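Local structure of triacylglycerol lipase (Clostridium botulinum, 5AH1) at residues 225-237 and 384-397. The protein hydrolyses ester bonds as a zinc-containing triacylglycerol lipase of the alpha/beta-hydrolase fold and also degrades synthetic polyesters. Residues are numbered along the deposited sequence; the frame is centred on the assembly and turned at random.
Sequences STISTPNDGTTLS and DGVVNCISQDGPKL. With K (potassium ion), chain D.
Where central strand 221-227 of the alpha/beta-hydrolase sheet ends, the loop leading to helix 235-239 is pinned to segment 384-397 largely by polar side chains that bond to backbone. Asp232, in a type I beta turn from Pro230 to Gly233, illustrates this. Its OD1 takes Lys396 N at 2.8 Å on the syn lone pair, almost straight (177°), and Leu397 N from above the carboxylate plane, while OD2 forms a salt bridge with Lys396 NZ at 2.8 Å. The lysine chain, bent at chi3 and chi4, curls back so that NZ also meets Asp393 OD1, completing a salt-bridge network, and Ile390 O and Gly394 O; these four oxygens would be expected to stabilise its charge. Ser391 spans the same turn: with OG opposite its own backbone N (chi1 -179°), it accepts from Asp232 N and donates to Gly233 O at 2.6 Å, in the carbonyl plane. Further along, the amide of Asn388 bonds Thr235 twice, OD1 receiving the backbone N at 2.9 Å and ND2 reaching OG1 at 3.0 Å; Trp380 is a further partner. Thr234, at the N-cap of helix 235-239, accepts from Leu236 N through OG1, which donates to Val386 O at 2.7 Å. Val387 CG1 packs across Pro230 CB (3.9 Å). Near the strand, a water links Thr226 OG1, Thr229 N and Gln392 O. Asp384 OD2 bonds both Thr333 OG1 and His426 ND1, the latter consistent with a catalytic triad. The loop holding this probable acid thus meets the post-strand loop near the likely nucleophile elbow at Ser182, as in alpha/beta-hydrolases.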
loop_
_atom_site.group_PDB
_atom_site.type_symbol
_atom_site.label_atom_id
_atom_site.label_comp_id
_atom_site.label_asym_id
_atom_site.label_seq_id
_atom_site.Cartn_x
_atom_site.Cartn_y
_atom_site.Cartn_z
ATOM N N SER A 225 7.254 0.355 -7.659
ATOM C CA SER A 225 7.951 0.834 -6.476
ATOM C C SER A 225 7.065 0.620 -5.265
ATOM O O SER A 225 5.936 1.125 -5.233
ATOM C CB SER A 225 8.272 2.320 -6.591
ATOM O OG SER A 225 9.194 2.591 -7.622
ATOM N N THR A 226 7.572 -0.137 -4.290
ATOM C CA THR A 226 6.869 -0.344 -3.023
ATOM C C THR A 226 7.533 0.501 -1.947
ATOM O O THR A 226 8.753 0.632 -1.913
ATOM C CB THR A 226 6.791 -1.848 -2.615
ATOM O OG1 THR A 226 8.064 -2.338 -2.172
ATOM C CG2 THR A 226 6.292 -2.695 -3.755
ATOM N N ILE A 227 6.705 1.119 -1.104
ATOM C CA ILE A 227 7.158 1.992 -0.031
ATOM C C ILE A 227 6.436 1.541 1.238
ATOM O O ILE A 227 5.214 1.581 1.306
ATOM C CB ILE A 227 6.845 3.480 -0.327
ATOM C CG1 ILE A 227 7.438 3.931 -1.663
ATOM C CG2 ILE A 227 7.348 4.348 0.823
ATOM C CD1 ILE A 227 7.085 5.385 -2.006
ATOM N N SER A 228 7.205 1.098 2.224
ATOM C CA SER A 228 6.644 0.634 3.499
ATOM C C SER A 228 5.693 -0.548 3.319
ATOM O O SER A 228 4.721 -0.715 4.064
ATOM C CB SER A 228 5.898 1.765 4.210
ATOM O OG SER A 228 6.636 2.977 4.213
ATOM N N THR A 229 5.973 -1.379 2.328
ATOM C CA THR A 229 5.028 -2.417 1.932
ATOM C C THR A 229 5.269 -3.735 2.682
ATOM O O THR A 229 6.414 -4.178 2.801
ATOM C CB THR A 229 5.113 -2.666 0.417
ATOM O OG1 THR A 229 4.640 -1.501 -0.253
ATOM C CG2 THR A 229 4.290 -3.879 -0.045
ATOM N N PRO A 230 4.188 -4.366 3.169
ATOM C CA PRO A 230 4.308 -5.704 3.766
ATOM C C PRO A 230 4.462 -6.778 2.687
ATOM O O PRO A 230 3.565 -7.570 2.430
ATOM C CB PRO A 230 2.997 -5.856 4.521
ATOM C CG PRO A 230 2.015 -5.070 3.698
ATOM C CD PRO A 230 2.797 -3.873 3.201
ATOM N N ASN A 231 5.607 -6.784 2.017
ATOM C CA ASN A 231 5.816 -7.754 0.955
ATOM C C ASN A 231 5.836 -9.201 1.474
ATOM O O ASN A 231 5.495 -10.129 0.731
ATOM C CB ASN A 231 7.084 -7.436 0.164
ATOM C CG ASN A 231 6.899 -6.294 -0.837
ATOM O OD1 ASN A 231 6.006 -6.340 -1.677
ATOM N ND2 ASN A 231 7.767 -5.288 -0.769
ATOM N N ASP A 232 6.206 -9.365 2.743
ATOM C CA ASP A 232 6.074 -10.631 3.462
ATOM C C ASP A 232 5.035 -10.550 4.586
ATOM O O ASP A 232 5.067 -11.345 5.509
ATOM C CB ASP A 232 7.422 -11.079 4.037
ATOM C CG ASP A 232 8.388 -11.549 2.977
ATOM O OD1 ASP A 232 7.951 -12.136 1.962
ATOM O OD2 ASP A 232 9.608 -11.358 3.192
ATOM N N GLY A 233 4.087 -9.627 4.480
ATOM C CA GLY A 233 3.076 -9.451 5.510
ATOM C C GLY A 233 3.565 -8.588 6.661
ATOM O O GLY A 233 4.702 -8.106 6.685
ATOM N N THR A 234 2.683 -8.375 7.617
ATOM C CA THR A 234 3.037 -7.723 8.848
ATOM C C THR A 234 2.495 -8.529 10.010
ATOM O O THR A 234 1.341 -8.955 10.012
ATOM C CB THR A 234 2.501 -6.279 8.929
ATOM O OG1 THR A 234 2.682 -5.841 10.269
ATOM C CG2 THR A 234 1.020 -6.157 8.519
ATOM N N THR A 235 3.333 -8.707 11.025
ATOM C CA THR A 235 2.897 -9.442 12.206
ATOM C C THR A 235 1.883 -8.662 13.035
ATOM O O THR A 235 1.260 -9.230 13.915
ATOM C CB THR A 235 4.067 -9.918 13.076
ATOM O OG1 THR A 235 4.766 -8.800 13.625
ATOM C CG2 THR A 235 5.007 -10.825 12.291
ATOM N N LEU A 236 1.651 -7.397 12.699
ATOM C CA LEU A 236 0.546 -6.664 13.317
ATOM C C LEU A 236 -0.782 -7.343 12.999
ATOM O O LEU A 236 -1.661 -7.460 13.865
ATOM C CB LEU A 236 0.517 -5.201 12.879
ATOM C CG LEU A 236 -0.519 -4.326 13.593
ATOM C CD1 LEU A 236 -0.300 -4.313 15.099
ATOM C CD2 LEU A 236 -0.472 -2.932 13.029
ATOM N N SER A 237 -0.944 -7.828 11.770
ATOM C CA SER A 237 -2.136 -8.598 11.470
ATOM C C SER A 237 -2.104 -9.943 12.199
ATOM O O SER A 237 -3.104 -10.346 12.800
ATOM C CB SER A 237 -2.344 -8.808 9.978
ATOM O OG SER A 237 -3.484 -9.634 9.821
ATOM N N ASP A 384 8.129 0.046 11.571
ATOM C CA ASP A 384 7.826 1.469 11.364
ATOM C C ASP A 384 6.508 1.878 12.017
ATOM O O ASP A 384 5.944 2.930 11.692
ATOM C CB ASP A 384 7.809 1.817 9.868
ATOM C CG ASP A 384 6.656 1.165 9.121
ATOM O OD1 ASP A 384 5.830 0.469 9.768
ATOM O OD2 ASP A 384 6.589 1.313 7.884
ATOM N N GLY A 385 6.021 1.030 12.925
ATOM C CA GLY A 385 4.741 1.227 13.584
ATOM C C GLY A 385 3.629 0.357 13.020
ATOM O O GLY A 385 2.627 0.101 13.701
ATOM N N VAL A 386 3.785 -0.100 11.775
ATOM C CA VAL A 386 2.742 -0.862 11.082
ATOM C C VAL A 386 3.276 -2.129 10.414
ATOM O O VAL A 386 2.610 -3.164 10.464
ATOM C CB VAL A 386 1.964 0.032 10.075
ATOM C CG1 VAL A 386 0.875 -0.743 9.381
ATOM C CG2 VAL A 386 1.371 1.230 10.781
ATOM N N VAL A 387 4.466 -2.042 9.826
ATOM C CA VAL A 387 5.041 -3.149 9.067
ATOM C C VAL A 387 6.463 -3.447 9.522
ATOM O O VAL A 387 7.289 -2.553 9.641
ATOM C CB VAL A 387 5.038 -2.856 7.541
ATOM C CG1 VAL A 387 5.616 -4.008 6.759
ATOM C CG2 VAL A 387 3.618 -2.557 7.061
ATOM N N ASN A 388 6.752 -4.731 9.732
ATOM C CA ASN A 388 8.106 -5.159 10.077
ATOM C C ASN A 388 9.087 -4.760 8.976
ATOM O O ASN A 388 8.799 -4.960 7.803
ATOM C CB ASN A 388 8.152 -6.675 10.257
ATOM C CG ASN A 388 6.951 -7.213 11.018
ATOM O OD1 ASN A 388 5.863 -7.305 10.460
ATOM N ND2 ASN A 388 7.137 -7.547 12.294
ATOM N N CYS A 389 10.255 -4.242 9.344
ATOM C CA CYS A 389 11.231 -3.804 8.360
ATOM C C CYS A 389 11.675 -4.916 7.437
ATOM O O CYS A 389 11.839 -4.697 6.237
ATOM C CB CYS A 389 12.444 -3.168 9.042
ATOM S SG CYS A 389 12.076 -1.708 10.007
ATOM N N ILE A 390 11.853 -6.113 7.987
ATOM C CA ILE A 390 12.361 -7.234 7.207
ATOM C C ILE A 390 11.443 -7.556 6.025
ATOM O O ILE A 390 11.888 -8.074 5.012
ATOM C CB ILE A 390 12.537 -8.504 8.114
ATOM C CG1 ILE A 390 13.282 -9.613 7.372
ATOM C CG2 ILE A 390 11.202 -9.015 8.628
ATOM C CD1 ILE A 390 13.596 -10.816 8.226
ATOM N N SER A 391 10.153 -7.254 6.178
ATOM C CA SER A 391 9.143 -7.584 5.184
ATOM C C SER A 391 9.125 -6.616 4.001
ATOM O O SER A 391 8.553 -6.918 2.965
ATOM C CB SER A 391 7.789 -7.539 5.883
ATOM O OG SER A 391 6.735 -7.865 5.008
ATOM N N GLN A 392 9.794 -5.468 4.136
ATOM C CA GLN A 392 9.573 -4.357 3.221
ATOM C C GLN A 392 10.445 -4.374 1.958
ATOM O O GLN A 392 10.074 -3.761 0.951
ATOM C CB GLN A 392 9.742 -3.029 3.973
ATOM C CG GLN A 392 8.699 -2.813 5.051
ATOM C CD GLN A 392 8.870 -1.485 5.744
ATOM O OE1 GLN A 392 9.182 -0.489 5.098
ATOM N NE2 GLN A 392 8.720 -1.454 7.064
ATOM N N ASP A 393 11.579 -5.072 1.989
ATOM C CA ASP A 393 12.510 -5.000 0.864
ATOM C C ASP A 393 12.071 -5.802 -0.358
ATOM O O ASP A 393 12.626 -5.618 -1.439
ATOM C CB ASP A 393 13.952 -5.354 1.284
ATOM C CG ASP A 393 14.113 -6.782 1.736
ATOM O OD1 ASP A 393 13.116 -7.517 1.812
ATOM O OD2 ASP A 393 15.274 -7.152 2.021
ATOM N N GLY A 394 11.066 -6.658 -0.194
ATOM C CA GLY A 394 10.584 -7.463 -1.292
ATOM C C GLY A 394 10.075 -8.780 -0.773
ATOM O O GLY A 394 10.321 -9.121 0.380
ATOM N N PRO A 395 9.348 -9.508 -1.622
ATOM C CA PRO A 395 8.794 -10.798 -1.209
ATOM C C PRO A 395 9.908 -11.841 -1.092
ATOM O O PRO A 395 10.741 -11.947 -2.001
ATOM C CB PRO A 395 7.837 -11.127 -2.350
ATOM C CG PRO A 395 8.471 -10.451 -3.553
ATOM C CD PRO A 395 8.995 -9.162 -3.015
ATOM N N LYS A 396 9.883 -12.590 0.010
ATOM C CA LYS A 396 10.822 -13.673 0.285
ATOM C C LYS A 396 10.077 -14.938 0.698
ATOM O O LYS A 396 10.422 -16.022 0.226
ATOM C CB LYS A 396 11.812 -13.247 1.373
ATOM C CG LYS A 396 12.658 -12.050 0.945
ATOM C CD LYS A 396 13.548 -11.512 2.030
ATOM C CE LYS A 396 12.834 -10.874 3.198
ATOM N NZ LYS A 396 11.880 -9.784 2.826
ATOM N N LEU A 397 9.057 -14.818 1.550
ATOM C CA LEU A 397 8.228 -15.968 1.915
ATOM C C LEU A 397 7.544 -16.488 0.673
ATOM O O LEU A 397 6.837 -15.759 -0.009
ATOM C CB LEU A 397 7.177 -15.572 2.949
ATOM C CG LEU A 397 7.645 -14.973 4.281
ATOM C CD1 LEU A 397 6.415 -14.590 5.133
ATOM C CD2 LEU A 397 8.565 -15.893 5.052
HETATM K K K D . -4.518 -12.563 13.679
HETATM O O HOH W 1 8.504 -1.572 0.537
#